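PDB 6O0A: flavohemoglobin from Malassezia yamatoensis, which binds heme and FAD and, as in other flavohemoglobins, probably detoxifies nitric oxide by using electrons passed from NAD(P)H through the flavin to the heme. Local coordinates for residues A[45-48]-A[49-52]; A[146-149]-A[150-153]. All blocks are in the same frame, centred on the assembly; numbering follows the deposited sequence.

How the contacts relate
From the N terminus, the chain first runs through helix 25-53, and contact 1 (45-48 with 49-52) lies near its C-terminal end. Contact 2 (146-149 with 150-153) comes about a hundred residues later, midway along helix 137-163, the last helix before the strands of the reductase part. Each contact closes no more than successive helical turns; contact 1 ends before contact 2 opens, so the two neither nest nor cross. They do not touch: their centres are 21 Å apart and their nearest atoms about 7 Å. Helix 115-131 packs against both, and the heme lies near each, touching contact 2 directly.

Contact 1. Residues A[45-48]-A[49-52]; sequences VFYG and DMLQ
The methyl end of Met50 reaches back one helical turn to the rings of Phe46 and Tyr47. CG of Met50 is anti to the backbone N (chi1 179°), and a bend at chi3 (61°) turns CE back toward both rings. Met50 CE lies 3.7 Å from Phe46 CE1 and also 3.7 Å from Tyr47 CD1, approaching each ring obliquely. The sulfur joins in with a Met-aromatic contact, SD standing 5.1 Å from the centroid of the Phe46 ring. A long, flexible and apolar thioether suits this place, since it can settle against two adjoining, rigid aromatic rings. The rings also meet each other: Phe46 CE2 stands 3.4 Å above one face of Tyr47, displaced toward its rim. Leu51 adds a looser contact, its CD1 coming 4.5 Å from Tyr47 CB.

The polar contacts are mostly those of the backbone. Asp49 N, Met50 N and Leu51 N donate nearly straight hydrogen bonds to the carbonyl oxygens of Val45, Phe46 and Tyr47, whereas the bond from Gln52 N to Gly48 O is longer, at 3.1 Å, and more bent. On the partly exposed flank, Asp49 runs alongside Val45, with OD2 3.8 Å from Val45 CG1. This carboxylate makes a salt bridge with Lys129 of helix 115-131, so it finds a partner for its charge where the helix surface meets its neighbour.

Phe46 and Met50 pack against Tyr122 of that same helix, while Tyr47 meets Phe62 edge to face; the nearest atoms of the Tyr47 side chain and the heme are about 5 Å apart. The four i to i+4 bonds, with aromatic and apolar residues gathered on the inward side, are typical of an amphipathic helix in the all-helical globin fold, here bordering the heme pocket.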
ATOM      1  N   VAL A  45     -11.890  -4.578 -20.396  1.00 22.87           N
ATOM      2  CA  VAL A  45     -12.907  -5.533 -20.799  1.00 16.51           C
ATOM      3  C   VAL A  45     -13.125  -6.560 -19.697  1.00 16.87           C
ATOM      4  O   VAL A  45     -14.265  -6.900 -19.362  1.00 17.04           O
ATOM      5  CB  VAL A  45     -12.522  -6.193 -22.132  1.00 21.23           C
ATOM      6  CG1 VAL A  45     -13.584  -7.203 -22.525  1.00 21.12           C
ATOM      7  CG2 VAL A  45     -12.353  -5.132 -23.209  1.00 24.71           C
ATOM      8  N   PHE A  46     -12.035  -7.071 -19.124  1.00 12.10           N
ATOM      9  CA  PHE A  46     -12.134  -7.979 -17.990  1.00 12.90           C
ATOM     10  C   PHE A  46     -12.983  -7.376 -16.870  1.00 12.88           C
ATOM     11  O   PHE A  46     -13.962  -7.987 -16.414  1.00 13.65           O
ATOM     12  CB  PHE A  46     -10.703  -8.316 -17.546  1.00 13.66           C
ATOM     13  CG  PHE A  46     -10.538  -8.588 -16.075  1.00 14.76           C
ATOM     14  CD1 PHE A  46     -11.291  -9.545 -15.422  1.00 17.10           C
ATOM     15  CD2 PHE A  46      -9.562  -7.902 -15.363  1.00 14.54           C
ATOM     16  CE1 PHE A  46     -11.107  -9.790 -14.076  1.00 18.76           C
ATOM     17  CE2 PHE A  46      -9.365  -8.155 -14.016  1.00 17.50           C
ATOM     18  CZ  PHE A  46     -10.142  -9.099 -13.380  1.00 18.82           C
ATOM     19  N   TYR A  47     -12.651  -6.156 -16.437  1.00 14.00           N
ATOM     20  CA  TYR A  47     -13.396  -5.547 -15.339  1.00 13.53           C
ATOM     21  C   TYR A  47     -14.823  -5.214 -15.745  1.00 15.44           C
ATOM     22  O   TYR A  47     -15.754  -5.392 -14.951  1.00 17.39           O
ATOM     23  CB  TYR A  47     -12.682  -4.291 -14.839  1.00 14.22           C
ATOM     24  CG  TYR A  47     -11.529  -4.610 -13.923  1.00 14.95           C
ATOM     25  CD1 TYR A  47     -11.748  -5.172 -12.665  1.00 17.61           C
ATOM     26  CD2 TYR A  47     -10.217  -4.363 -14.314  1.00 16.26           C
ATOM     27  CE1 TYR A  47     -10.685  -5.478 -11.826  1.00 16.68           C
ATOM     28  CE2 TYR A  47      -9.155  -4.667 -13.480  1.00 20.03           C
ATOM     29  CZ  TYR A  47      -9.400  -5.220 -12.237  1.00 19.82           C
ATOM     30  OH  TYR A  47      -8.337  -5.512 -11.402  1.00 23.64           O
ATOM     31  N   GLY A  48     -15.014  -4.721 -16.969  1.00 17.53           N
ATOM     32  CA  GLY A  48     -16.368  -4.445 -17.430  1.00 16.78           C
ATOM     33  C   GLY A  48     -17.259  -5.672 -17.366  1.00 18.38           C
ATOM     34  O   GLY A  48     -18.385  -5.615 -16.852  1.00 17.50           O
ATOM     35  N   ASP A  49     -16.757  -6.800 -17.873  1.00 15.56           N
ATOM     36  CA  ASP A  49     -17.503  -8.057 -17.834  1.00 13.10           C
ATOM     37  C   ASP A  49     -17.735  -8.512 -16.399  1.00 16.23           C
ATOM     38  O   ASP A  49     -18.855  -8.883 -16.025  1.00 15.80           O
ATOM     39  CB  ASP A  49     -16.744  -9.147 -18.604  1.00 16.05           C
ATOM     40  CG  ASP A  49     -16.710  -8.906 -20.104  1.00 22.76           C
ATOM     41  OD1 ASP A  49     -17.460  -8.039 -20.602  1.00 22.53           O
ATOM     42  OD2 ASP A  49     -15.924  -9.595 -20.787  1.00 19.99           O
ATOM     43  N   MET A  50     -16.676  -8.518 -15.584  1.00 13.45           N
ATOM     44  CA  MET A  50     -16.810  -9.022 -14.220  1.00 13.83           C
ATOM     45  C   MET A  50     -17.776  -8.177 -13.403  1.00 16.12           C
ATOM     46  O   MET A  50     -18.618  -8.708 -12.672  1.00 15.18           O
ATOM     47  CB  MET A  50     -15.450  -9.071 -13.525  1.00 12.21           C
ATOM     48  CG  MET A  50     -15.583  -9.575 -12.095  1.00 13.95           C
ATOM     49  SD  MET A  50     -13.980  -9.965 -11.372  1.00 16.84           S
ATOM     50  CE  MET A  50     -13.173  -8.355 -11.429  1.00 15.62           C
ATOM     51  N   LEU A  51     -17.654  -6.854 -13.492  1.00 15.59           N
ATOM     52  CA  LEU A  51     -18.479  -5.986 -12.663  1.00 15.97           C
ATOM     53  C   LEU A  51     -19.916  -5.881 -13.167  1.00 18.09           C
ATOM     54  O   LEU A  51     -20.805  -5.495 -12.397  1.00 17.96           O
ATOM     55  CB  LEU A  51     -17.823  -4.605 -12.554  1.00 16.76           C
ATOM     56  CG  LEU A  51     -16.448  -4.664 -11.867  1.00 14.88           C
ATOM     57  CD1 LEU A  51     -15.804  -3.286 -11.796  1.00 16.39           C
ATOM     58  CD2 LEU A  51     -16.543  -5.274 -10.462  1.00 18.61           C
ATOM     59  N   GLN A  52     -20.176  -6.243 -14.424  1.00 15.62           N
ATOM     60  CA  GLN A  52     -21.561  -6.396 -14.850  1.00 14.33           C
ATOM     61  C   GLN A  52     -22.183  -7.643 -14.236  1.00 16.33           C
ATOM     62  O   GLN A  52     -23.360  -7.635 -13.854  1.00 18.55           O
ATOM     63  CB  GLN A  52     -21.641  -6.464 -16.371  1.00 14.61           C
ATOM     64  CG  GLN A  52     -23.069  -6.433 -16.903  1.00 22.04           C
ATOM     65  CD  GLN A  52     -23.755  -7.804 -16.933  1.00 25.16           C
ATOM     66  OE1 GLN A  52     -23.114  -8.850 -16.776  1.00 21.83           O
ATOM     67  NE2 GLN A  52     -25.064  -7.797 -17.145  1.00 25.09           N
TER

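Contact 2. Residues A[146-149]-A[150-153]; sequences VYWL and LARA. With HEM (protoporphyrin IX containing Fe), chain C.
Tyr147, Leu150 and Ala151 present one side of a globin-fold helix to the heme. The Tyr147 ring reaches the vinyl group at CBB, with CE2 3.6 Å away. Leu150 meets the methyl CMB beside that vinyl, on the same pyrrole, CD2 lying 3.5 Å from it; its branched apolar end suits the hydrophobic rim of the porphyrin. Ala151 is small enough to let the backbone itself approach, its N being 3.9 Å from CBB.

Behind this first shell, Ala151 CB touches both aromatic residues of the preceding turn, 3.9 Å from Tyr147 CE1 and 3.6 Å from Trp148 CE3. CD1 of Tyr147 also sits over the centre of one face of the Trp148 ring. Tyr147 keeps its ring in place through a hydrogen bond from OH to the carbonyl oxygen of Tyr116, on helix 115-131, while Ile80 and Phe83 of helix 75-89 cover Leu150.

The i to i+4 backbone bonds join these turns; that from Ala151 N to Tyr147 O measures 2.8 Å. On the exposed flank, with CG anti to the carbonyl carbon (chi1 -69°), the Arg152 chain turns back along the helix, and its bend at chi3 and turn at chi4 lay the guanidinium beside Trp148, whose CB rests over one face, 3.5 Å from NH1.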
ATOM      1  N   VAL A 146       0.024 -20.332 -15.223  1.00 19.10           N
ATOM      2  CA  VAL A 146       0.621 -19.157 -14.593  1.00 16.85           C
ATOM      3  C   VAL A 146      -0.364 -18.520 -13.622  1.00 18.71           C
ATOM      4  O   VAL A 146      -0.025 -18.231 -12.470  1.00 19.32           O
ATOM      5  CB  VAL A 146       1.083 -18.150 -15.666  1.00 17.49           C
ATOM      6  CG1 VAL A 146       1.570 -16.840 -15.032  1.00 20.44           C
ATOM      7  CG2 VAL A 146       2.170 -18.753 -16.533  1.00 18.75           C
ATOM      8  N   TYR A 147      -1.612 -18.320 -14.065  1.00 14.36           N
ATOM      9  CA  TYR A 147      -2.614 -17.720 -13.191  1.00 17.01           C
ATOM     10  C   TYR A 147      -2.771 -18.513 -11.898  1.00 18.75           C
ATOM     11  O   TYR A 147      -2.803 -17.939 -10.806  1.00 19.39           O
ATOM     12  CB  TYR A 147      -3.969 -17.611 -13.901  1.00 16.09           C
ATOM     13  CG  TYR A 147      -5.039 -17.009 -12.994  1.00 16.24           C
ATOM     14  CD1 TYR A 147      -5.809 -17.808 -12.141  1.00 17.55           C
ATOM     15  CD2 TYR A 147      -5.247 -15.636 -12.959  1.00 17.11           C
ATOM     16  CE1 TYR A 147      -6.772 -17.249 -11.289  1.00 16.93           C
ATOM     17  CE2 TYR A 147      -6.210 -15.069 -12.116  1.00 18.40           C
ATOM     18  CZ  TYR A 147      -6.958 -15.881 -11.281  1.00 15.95           C
ATOM     19  OH  TYR A 147      -7.905 -15.308 -10.445  1.00 16.74           O
ATOM     20  N   TRP A 148      -2.925 -19.834 -11.998  1.00 17.93           N
ATOM     21  CA  TRP A 148      -3.247 -20.594 -10.795  1.00 20.91           C
ATOM     22  C   TRP A 148      -2.047 -20.768  -9.874  1.00 18.67           C
ATOM     23  O   TRP A 148      -2.224 -20.878  -8.655  1.00 22.53           O
ATOM     24  CB  TRP A 148      -3.878 -21.941 -11.172  1.00 23.80           C
ATOM     25  CG  TRP A 148      -5.314 -21.715 -11.566  1.00 27.98           C
ATOM     26  CD1 TRP A 148      -5.874 -21.891 -12.797  1.00 36.77           C
ATOM     27  CD2 TRP A 148      -6.350 -21.180 -10.729  1.00 34.29           C
ATOM     28  NE1 TRP A 148      -7.203 -21.531 -12.770  1.00 37.15           N
ATOM     29  CE2 TRP A 148      -7.517 -21.090 -11.511  1.00 38.97           C
ATOM     30  CE3 TRP A 148      -6.406 -20.786  -9.386  1.00 39.87           C
ATOM     31  CZ2 TRP A 148      -8.727 -20.619 -10.995  1.00 33.70           C
ATOM     32  CZ3 TRP A 148      -7.606 -20.321  -8.877  1.00 37.99           C
ATOM     33  CH2 TRP A 148      -8.746 -20.238  -9.680  1.00 33.79           C
ATOM     34  N   LEU A 149      -0.828 -20.775 -10.415  1.00 19.30           N
ATOM     35  CA  LEU A 149       0.348 -20.745  -9.551  1.00 22.10           C
ATOM     36  C   LEU A 149       0.332 -19.505  -8.675  1.00 23.33           C
ATOM     37  O   LEU A 149       0.603 -19.575  -7.468  1.00 22.60           O
ATOM     38  CB  LEU A 149       1.622 -20.766 -10.389  1.00 24.43           C
ATOM     39  CG  LEU A 149       2.061 -22.098 -10.980  1.00 29.83           C
ATOM     40  CD1 LEU A 149       3.234 -21.871 -11.909  1.00 31.93           C
ATOM     41  CD2 LEU A 149       2.436 -23.040  -9.855  1.00 34.03           C
ATOM     42  N   LEU A 150       0.026 -18.359  -9.278  1.00 18.95           N
ATOM     43  CA  LEU A 150      -0.002 -17.096  -8.551  1.00 21.52           C
ATOM     44  C   LEU A 150      -1.185 -17.044  -7.589  1.00 22.65           C
ATOM     45  O   LEU A 150      -1.035 -16.659  -6.425  1.00 19.84           O
ATOM     46  CB  LEU A 150      -0.054 -15.953  -9.561  1.00 22.66           C
ATOM     47  CG  LEU A 150      -0.096 -14.479  -9.170  1.00 26.79           C
ATOM     48  CD1 LEU A 150       1.029 -14.151  -8.225  1.00 29.39           C
ATOM     49  CD2 LEU A 150       0.035 -13.669 -10.439  1.00 26.16           C
ATOM     50  N   ALA A 151      -2.371 -17.434  -8.057  1.00 20.26           N
ATOM     51  CA  ALA A 151      -3.542 -17.445  -7.185  1.00 23.15           C
ATOM     52  C   ALA A 151      -3.323 -18.330  -5.965  1.00 22.83           C
ATOM     53  O   ALA A 151      -3.675 -17.949  -4.842  1.00 22.55           O
ATOM     54  CB  ALA A 151      -4.771 -17.912  -7.966  1.00 17.25           C
ATOM     55  N   ARG A 152      -2.749 -19.519  -6.161  1.00 18.20           N
ATOM     56  CA  ARG A 152      -2.541 -20.418  -5.030  1.00 19.17           C
ATOM     57  C   ARG A 152      -1.557 -19.817  -4.030  1.00 22.57           C
ATOM     58  O   ARG A 152      -1.754 -19.927  -2.814  1.00 24.54           O
ATOM     59  CB  ARG A 152      -2.054 -21.791  -5.512  1.00 22.08           C
ATOM     60  CG  ARG A 152      -3.116 -22.586  -6.276  1.00 38.63           C
ATOM     61  CD  ARG A 152      -2.648 -24.003  -6.584  1.00 55.99           C
ATOM     62  NE  ARG A 152      -3.193 -24.516  -7.840  1.00 68.42           N
ATOM     63  CZ  ARG A 152      -2.474 -24.703  -8.945  1.00 72.62           C
ATOM     64  NH1 ARG A 152      -3.053 -25.180 -10.040  1.00 76.41           N
ATOM     65  NH2 ARG A 152      -1.176 -24.422  -8.954  1.00 70.28           N
ATOM     66  N   ALA A 153      -0.492 -19.177  -4.527  1.00 20.25           N
ATOM     67  CA  ALA A 153       0.481 -18.536  -3.646  1.00 21.91           C
ATOM     68  C   ALA A 153      -0.172 -17.427  -2.822  1.00 19.41           C
ATOM     69  O   ALA A 153       0.031 -17.342  -1.606  1.00 23.67           O
ATOM     70  CB  ALA A 153       1.640 -17.983  -4.472  1.00 22.32           C
TER
HETATM   71  CHA HEM C 402      -5.346  -4.997  -5.879  1.00 16.79           C
HETATM   72  CHB HEM C 402      -3.148  -8.682  -8.200  1.00 19.81           C
HETATM   73  CHC HEM C 402      -7.081 -11.443  -7.523  1.00 18.14           C
HETATM   74  CHD HEM C 402      -9.472  -7.582  -5.819  1.00 13.25           C
HETATM   75  C1A HEM C 402      -4.402  -5.760  -6.544  1.00 15.68           C
HETATM   76  C2A HEM C 402      -3.068  -5.338  -6.912  1.00 17.37           C
HETATM   77  C3A HEM C 402      -2.464  -6.352  -7.543  1.00 21.80           C
HETATM   78  C4A HEM C 402      -3.399  -7.456  -7.620  1.00 23.25           C
HETATM   79  CMA HEM C 402      -1.034  -6.367  -8.121  1.00 22.27           C
HETATM   80  CAA HEM C 402      -2.455  -3.959  -6.588  1.00 21.86           C
HETATM   81  CBA HEM C 402      -1.805  -4.126  -5.217  1.00 23.78           C
HETATM   82  CGA HEM C 402      -1.240  -2.805  -4.752  1.00 36.86           C
HETATM   83  O1A HEM C 402      -1.976  -1.788  -4.783  1.00 37.78           O
HETATM   84  O2A HEM C 402      -0.053  -2.769  -4.347  1.00 41.98           O
HETATM   85  C1B HEM C 402      -4.013  -9.759  -8.215  1.00 18.23           C
HETATM   86  C2B HEM C 402      -3.743 -11.064  -8.788  1.00 16.56           C
HETATM   87  C3B HEM C 402      -4.840 -11.828  -8.617  1.00 20.11           C
HETATM   88  C4B HEM C 402      -5.825 -11.030  -7.909  1.00 15.35           C
HETATM   89  CMB HEM C 402      -2.414 -11.421  -9.484  1.00 21.94           C
HETATM   90  CAB HEM C 402      -5.086 -13.301  -9.029  1.00 20.70           C
HETATM   91  CBB HEM C 402      -4.123 -14.170  -9.376  1.00 18.94           C
HETATM   92  C1C HEM C 402      -8.076 -10.620  -7.040  1.00 18.03           C
HETATM   93  C2C HEM C 402      -9.443 -11.013  -6.813  1.00 14.33           C
HETATM   94  C3C HEM C 402     -10.117  -9.951  -6.336  1.00 14.40           C
HETATM   95  C4C HEM C 402      -9.184  -8.848  -6.268  1.00 14.17           C
HETATM   96  CMC HEM C 402      -9.955 -12.449  -7.067  1.00 18.42           C
HETATM   97  CAC HEM C 402     -11.615  -9.802  -5.956  1.00 16.52           C
HETATM   98  CBC HEM C 402     -12.585 -10.538  -6.531  1.00 21.98           C
HETATM   99  C1D HEM C 402      -8.552  -6.564  -5.688  1.00 12.39           C
HETATM  100  C2D HEM C 402      -8.865  -5.235  -5.196  1.00 17.88           C
HETATM  101  C3D HEM C 402      -7.746  -4.514  -5.218  1.00 17.87           C
HETATM  102  C4D HEM C 402      -6.669  -5.354  -5.714  1.00 15.30           C
HETATM  103  CMD HEM C 402     -10.274  -4.775  -4.754  1.00 16.95           C
HETATM  104  CAD HEM C 402      -7.624  -3.037  -4.784  1.00 14.43           C
HETATM  105  CBD HEM C 402      -7.424  -2.194  -6.040  1.00 19.69           C
HETATM  106  CGD HEM C 402      -8.733  -1.939  -6.753  1.00 24.23           C
HETATM  107  O1D HEM C 402      -9.726  -1.528  -6.092  1.00 18.74           O
HETATM  108  O2D HEM C 402      -8.781  -2.125  -8.001  1.00 25.99           O
HETATM  109  NA  HEM C 402      -4.569  -7.061  -6.994  1.00 15.74           N
HETATM  110  NB  HEM C 402      -5.286  -9.776  -7.692  1.00 16.62           N
HETATM  111  NC  HEM C 402      -7.940  -9.289  -6.692  1.00 13.74           N
HETATM  112  ND  HEM C 402      -7.204  -6.607  -5.984  1.00 14.71           N
HETATM  113 FE   HEM C 402      -6.158  -8.276  -6.597  1.00 18.44          FE